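PDB 1DBW: transcriptional regulatory protein FixJ from Sinorhizobium meliloti, which switches on nifA and fixK, the regulators of nitrogen-fixation genes, once activated by the sensor FixL, and is seen here as its receiver domain. Local coordinates for residues A[52-57]-A[79-84]; A[61-66]-A[91-96]. The protein carries 2 engineered substitutions. All blocks are in the same frame, centred on the assembly; numbering follows the deposited sequence.

Contact 1: residues A[52-57]-A[79-84]; sequences VTDLRM and IVITGH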
loop_
_atom_site.group_PDB
_atom_site.type_symbol
_atom_site.label_atom_id
_atom_site.label_comp_id
_atom_site.label_asym_id
_atom_site.label_seq_id
_atom_site.Cartn_x
_atom_site.Cartn_y
_atom_site.Cartn_z
ATOM N N VAL A 52 -1.047 1.071 0.775
ATOM C CA VAL A 52 -1.204 0.003 -0.228
ATOM C C VAL A 52 -0.384 0.467 -1.417
ATOM O O VAL A 52 -0.659 1.521 -1.996
ATOM C CB VAL A 52 -2.633 -0.213 -0.643
ATOM C CG1 VAL A 52 -2.695 -1.294 -1.736
ATOM C CG2 VAL A 52 -3.475 -0.708 0.562
ATOM N N THR A 53 0.629 -0.329 -1.796
ATOM C CA THR A 53 1.437 0.054 -2.939
ATOM C C THR A 53 1.196 -0.848 -4.146
ATOM O O THR A 53 0.824 -2.009 -3.986
ATOM C CB THR A 53 2.952 -0.045 -2.615
ATOM O OG1 THR A 53 3.318 -1.420 -2.474
ATOM C CG2 THR A 53 3.289 0.684 -1.306
ATOM N N ASP A 54 1.268 -0.250 -5.328
ATOM C CA ASP A 54 1.201 -1.002 -6.587
ATOM C C ASP A 54 2.167 -0.229 -7.482
ATOM O O ASP A 54 1.760 0.629 -8.290
ATOM C CB ASP A 54 -0.201 -1.057 -7.208
ATOM C CG ASP A 54 -0.257 -1.965 -8.454
ATOM O OD1 ASP A 54 -1.361 -2.141 -9.007
ATOM O OD2 ASP A 54 0.796 -2.517 -8.869
ATOM N N LEU A 55 3.454 -0.443 -7.205
ATOM C CA LEU A 55 4.570 0.210 -7.895
ATOM C C LEU A 55 5.263 -0.814 -8.792
ATOM O O LEU A 55 5.777 -1.829 -8.314
ATOM C CB LEU A 55 5.551 0.760 -6.872
ATOM C CG LEU A 55 4.915 1.820 -5.977
ATOM C CD1 LEU A 55 5.775 2.089 -4.749
ATOM C CD2 LEU A 55 4.682 3.082 -6.793
ATOM N N ARG A 56 5.251 -0.539 -10.091
ATOM C CA ARG A 56 5.833 -1.449 -11.074
ATOM C C ARG A 56 7.186 -1.015 -11.582
ATOM O O ARG A 56 8.014 -1.866 -11.909
ATOM C CB ARG A 56 4.881 -1.624 -12.252
ATOM C CG ARG A 56 3.465 -1.963 -11.833
ATOM C CD ARG A 56 2.476 -1.475 -12.864
ATOM N NE ARG A 56 1.139 -1.342 -12.300
ATOM C CZ ARG A 56 0.055 -1.928 -12.799
ATOM N NH1 ARG A 56 0.145 -2.697 -13.880
ATOM N NH2 ARG A 56 -1.125 -1.743 -12.219
ATOM N N MET A 57 7.407 0.296 -11.693
ATOM C CA MET A 57 8.714 0.784 -12.165
ATOM C C MET A 57 9.775 0.495 -11.087
ATOM O O MET A 57 9.741 1.077 -9.982
ATOM C CB MET A 57 8.651 2.281 -12.501
ATOM C CG MET A 57 10.017 2.949 -12.627
ATOM S SD MET A 57 11.276 1.860 -13.355
ATOM C CE MET A 57 11.146 2.335 -15.115
ATOM N N ILE A 79 0.641 -3.010 2.668
ATOM C CA ILE A 79 0.281 -4.128 1.813
ATOM C C ILE A 79 0.972 -3.783 0.504
ATOM O O ILE A 79 0.782 -2.699 -0.060
ATOM C CB ILE A 79 -1.226 -4.157 1.571
ATOM C CG1 ILE A 79 -1.962 -4.358 2.901
ATOM C CG2 ILE A 79 -1.578 -5.283 0.588
ATOM C CD1 ILE A 79 -1.362 -5.499 3.732
ATOM N N VAL A 80 1.771 -4.709 -0.010
ATOM C CA VAL A 80 2.500 -4.439 -1.256
ATOM C C VAL A 80 1.868 -5.302 -2.336
ATOM O O VAL A 80 1.784 -6.479 -2.176
ATOM C CB VAL A 80 4.013 -4.805 -1.101
ATOM C CG1 VAL A 80 4.728 -4.679 -2.444
ATOM C CG2 VAL A 80 4.689 -3.848 -0.051
ATOM N N ILE A 81 1.306 -4.677 -3.364
ATOM C CA ILE A 81 0.696 -5.436 -4.446
ATOM C C ILE A 81 1.870 -5.790 -5.346
ATOM O O ILE A 81 2.627 -4.899 -5.784
ATOM C CB ILE A 81 -0.334 -4.600 -5.195
ATOM C CG1 ILE A 81 -1.522 -4.353 -4.269
ATOM C CG2 ILE A 81 -0.787 -5.349 -6.431
ATOM C CD1 ILE A 81 -2.529 -3.338 -4.834
ATOM N N THR A 82 1.947 -7.068 -5.684
ATOM C CA THR A 82 3.067 -7.564 -6.470
ATOM C C THR A 82 2.665 -8.116 -7.843
ATOM O O THR A 82 1.517 -8.519 -8.064
ATOM C CB THR A 82 3.856 -8.635 -5.645
ATOM O OG1 THR A 82 2.978 -9.713 -5.308
ATOM C CG2 THR A 82 4.374 -8.027 -4.308
ATOM N N GLY A 83 3.641 -8.149 -8.750
ATOM C CA GLY A 83 3.387 -8.631 -10.092
ATOM C C GLY A 83 2.965 -10.080 -10.180
ATOM O O GLY A 83 3.350 -10.915 -9.341
ATOM N N HIS A 84 2.147 -10.378 -11.193
ATOM C CA HIS A 84 1.688 -11.741 -11.406
ATOM C C HIS A 84 2.937 -12.613 -11.599
ATOM O O HIS A 84 3.809 -12.264 -12.414
ATOM C CB HIS A 84 0.802 -11.835 -12.647
ATOM C CG HIS A 84 0.268 -13.210 -12.891
ATOM N ND1 HIS A 84 -0.499 -13.884 -11.964
ATOM C CD2 HIS A 84 0.429 -14.060 -13.937
ATOM C CE1 HIS A 84 -0.789 -15.089 -12.428
ATOM N NE2 HIS A 84 -0.237 -15.220 -13.621
HETATM O O HOH W 1 3.956 -2.462 -5.113
HETATM O O HOH W 2 3.138 -4.113 -8.446
#
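Thr53 and Ile81 bind backbone to backbone where strands 49-54 and 78-82, neighbours at the centre of the parallel five-stranded sheet of the CheY-like receiver fold, run side by side. Thr53 N donates to Ile79 O at 2.9 Å, nearly in line with the carbonyl, and Thr53 O takes the amide of Ile81 at 2.8 Å, so one residue is held through both its polar backbone atoms.

The tight part is the paired backbone and the side chains beside it. Val52 and Ile81 lie on the same face, and CG1 of Val52 reaches CD1 of Ile81 at 3.7 Å; beta-branched residues fit the extended backbone with little steric conflict and pack closely on the sheet. On the other face Thr53 OG1, set between its own N and carbonyl carbon (chi1 69°), lies 3.4 Å from CA of Val80 and also hydrogen-bonds to a water.

Past the last backbone bond, two waters bridge the strand ends. One ties Thr53 OG1, Leu55 N and Ile81 O together; another lies between Ile81 O and OD2 of Asp54. Asp54, a magnesium ligand and the predicted phosphorylation site, holds its CG anti to the backbone N (chi1 -175°), which directs the carboxylate forward to the acidic cluster with Asp10 and Asp11. CG2 of Ile81 packs against CG of Asp54 at 4.0 Å. Lys104 forms a salt bridge with Asp54 OD2, probably offsetting the close negative charge of Asp10. On the more open side Arg56, another residue of the metal site, reaches back to the carboxylate: its NH2 meets Asp54 OD1 at 3.2 Å, a salt bridge whose hydrogen bond is weak, with 122° at the hydrogen.

Contact 2: residues A[61-66]-A[91-96]; sequences SGVELL and VEAMKA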
loop_
_atom_site.group_PDB
_atom_site.type_symbol
_atom_site.label_atom_id
_atom_site.label_comp_id
_atom_site.label_asym_id
_atom_site.label_seq_id
_atom_site.Cartn_x
_atom_site.Cartn_y
_atom_site.Cartn_z
ATOM N N SER A 61 10.220 0.508 -6.128
ATOM C CA SER A 61 9.197 -0.487 -5.911
ATOM C C SER A 61 8.688 -0.248 -4.503
ATOM O O SER A 61 9.256 0.562 -3.760
ATOM C CB SER A 61 9.805 -1.885 -5.959
ATOM O OG SER A 61 10.651 -2.076 -4.832
ATOM N N GLY A 62 7.642 -0.980 -4.132
ATOM C CA GLY A 62 7.098 -0.866 -2.795
ATOM C C GLY A 62 8.182 -1.135 -1.771
ATOM O O GLY A 62 8.265 -0.453 -0.752
ATOM N N VAL A 63 9.055 -2.096 -2.063
ATOM C CA VAL A 63 10.153 -2.426 -1.154
ATOM C C VAL A 63 11.055 -1.223 -0.837
ATOM O O VAL A 63 11.429 -1.002 0.322
ATOM C CB VAL A 63 10.988 -3.614 -1.710
ATOM C CG1 VAL A 63 12.252 -3.812 -0.891
ATOM C CG2 VAL A 63 10.156 -4.877 -1.687
ATOM N N GLU A 64 11.419 -0.446 -1.858
ATOM C CA GLU A 64 12.257 0.737 -1.665
ATOM C C GLU A 64 11.476 1.788 -0.872
ATOM O O GLU A 64 12.027 2.481 -0.016
ATOM C CB GLU A 64 12.668 1.315 -3.018
ATOM C CG GLU A 64 13.561 0.385 -3.835
ATOM C CD GLU A 64 13.585 0.747 -5.311
ATOM O OE1 GLU A 64 13.148 -0.092 -6.132
ATOM O OE2 GLU A 64 14.024 1.872 -5.650
ATOM N N LEU A 65 10.178 1.885 -1.140
ATOM C CA LEU A 65 9.360 2.841 -0.415
ATOM C C LEU A 65 9.352 2.459 1.080
ATOM O O LEU A 65 9.513 3.334 1.938
ATOM C CB LEU A 65 7.942 2.887 -1.006
ATOM C CG LEU A 65 6.943 3.786 -0.256
ATOM C CD1 LEU A 65 7.469 5.203 -0.179
ATOM C CD2 LEU A 65 5.589 3.744 -0.970
ATOM N N LEU A 66 9.180 1.169 1.386
ATOM C CA LEU A 66 9.189 0.687 2.774
ATOM C C LEU A 66 10.511 0.977 3.447
ATOM O O LEU A 66 10.559 1.408 4.607
ATOM C CB LEU A 66 8.904 -0.814 2.850
ATOM C CG LEU A 66 7.548 -1.263 2.302
ATOM C CD1 LEU A 66 7.329 -2.723 2.604
ATOM C CD2 LEU A 66 6.429 -0.414 2.917
ATOM N N VAL A 91 8.699 -11.891 -1.878
ATOM C CA VAL A 91 9.608 -12.286 -0.812
ATOM C C VAL A 91 10.271 -11.054 -0.195
ATOM O O VAL A 91 10.290 -10.911 1.025
ATOM C CB VAL A 91 10.675 -13.302 -1.364
ATOM C CG1 VAL A 91 11.729 -13.618 -0.333
ATOM C CG2 VAL A 91 9.954 -14.581 -1.828
ATOM N N GLU A 92 10.693 -10.130 -1.051
ATOM C CA GLU A 92 11.365 -8.911 -0.618
ATOM C C GLU A 92 10.433 -7.968 0.133
ATOM O O GLU A 92 10.853 -7.323 1.080
ATOM C CB GLU A 92 12.043 -8.220 -1.794
ATOM C CG GLU A 92 13.273 -8.993 -2.304
ATOM C CD GLU A 92 14.289 -9.333 -1.193
ATOM O OE1 GLU A 92 14.763 -10.494 -1.135
ATOM O OE2 GLU A 92 14.605 -8.440 -0.367
ATOM N N ALA A 93 9.159 -7.990 -0.234
ATOM C CA ALA A 93 8.156 -7.154 0.414
ATOM C C ALA A 93 7.968 -7.608 1.851
ATOM O O ALA A 93 7.957 -6.771 2.770
ATOM C CB ALA A 93 6.832 -7.215 -0.352
ATOM N N MET A 94 7.901 -8.929 2.064
ATOM C CA MET A 94 7.733 -9.464 3.404
ATOM C C MET A 94 8.980 -9.234 4.233
ATOM O O MET A 94 8.875 -8.949 5.419
ATOM C CB MET A 94 7.361 -10.949 3.398
ATOM C CG MET A 94 6.066 -11.240 2.702
ATOM S SD MET A 94 4.730 -10.112 3.288
ATOM C CE MET A 94 4.438 -10.803 4.806
ATOM N N LYS A 95 10.152 -9.394 3.608
ATOM C CA LYS A 95 11.430 -9.162 4.280
ATOM C C LYS A 95 11.561 -7.696 4.715
ATOM O O LYS A 95 12.087 -7.399 5.784
ATOM C CB LYS A 95 12.603 -9.525 3.361
ATOM C CG LYS A 95 13.960 -9.294 4.021
ATOM C CD LYS A 95 15.057 -10.147 3.397
ATOM C CE LYS A 95 16.315 -10.130 4.272
ATOM N NZ LYS A 95 17.281 -11.223 3.904
ATOM N N ALA A 96 11.000 -6.802 3.907
ATOM C CA ALA A 96 11.020 -5.353 4.154
ATOM C C ALA A 96 10.019 -4.895 5.223
ATOM O O ALA A 96 9.987 -3.707 5.580
ATOM C CB ALA A 96 10.772 -4.599 2.849
#
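Val63 pushes its two methyl groups against the neighbouring helix, where Glu92, Ala93 and Ala96 receive them. Helices 62-71 and 87-95 are neighbours in the helical layer on one face of the sheet in the doubly wound receiver fold; their short segments run nearly parallel, 12° apart, with axes 9.2 Å from each other.

Apolar packing joins the two segments. With CG1 anti to the backbone N (chi1 171°), Val63 spreads its branches along the partner helix: CG2 rests on the backbone at Ala93 N, 3.6 Å away, and also touches the aliphatic CB of Glu92, while CG1 extends to CB of Ala96 at 4.1 Å. One turn on, Leu66 brings CD1 to the same Ala96 methyl, at 3.9 Å, so this small side chain is met by both larger ones. Alanine suits positions 93 and 96, since a lone methyl lets a valine and a leucine come close to the helix backbone. Beneath, Leu66 and Ala93 both touch Val80 of strand 78-82, which seats the helix pair on the sheet.

The side-chain hydrogen bonds here lie within 61-66. Ser61, at the N-cap of helix 62-71, forms a capping box with Glu64: Ser61 N donates to Glu64 OE1 at 3.0 Å, from above the carboxylate plane, and Glu64 N returns a weak bond of 3.5 Å to Ser61 OG. Serine is short enough to reach back to that amide, and glutamate long enough to reach the serine nitrogen.

Without polar bonds between the segments, cohesion here rests on van der Waals contact and the partial burial of methyl groups near the surface; the direct contact supplies no polar link to fix the helices' mutual orientation.

Overall arrangement
From the N terminus, the chain first lays down strands 5-10 and 29-33, then enters contact 1 on strand 49-54 and leaves it through the loop leading to helix 62-71, where contact 2 begins. Strand 78-82 closes contact 1 across 21 intervening residues, completing a beta-alpha-beta unit; helix 87-95 closes contact 2, 24 residues separating its two segments. The segments alternate, so the two closures cross rather than nest. Contact 1 joins central strands beside the acidic site, contact 2 joins helices covering one face of the sheet. They meet directly: Leu55 packs on Ser61 and Gly62, and Val80 on Ala93, tying sheet to helical layer.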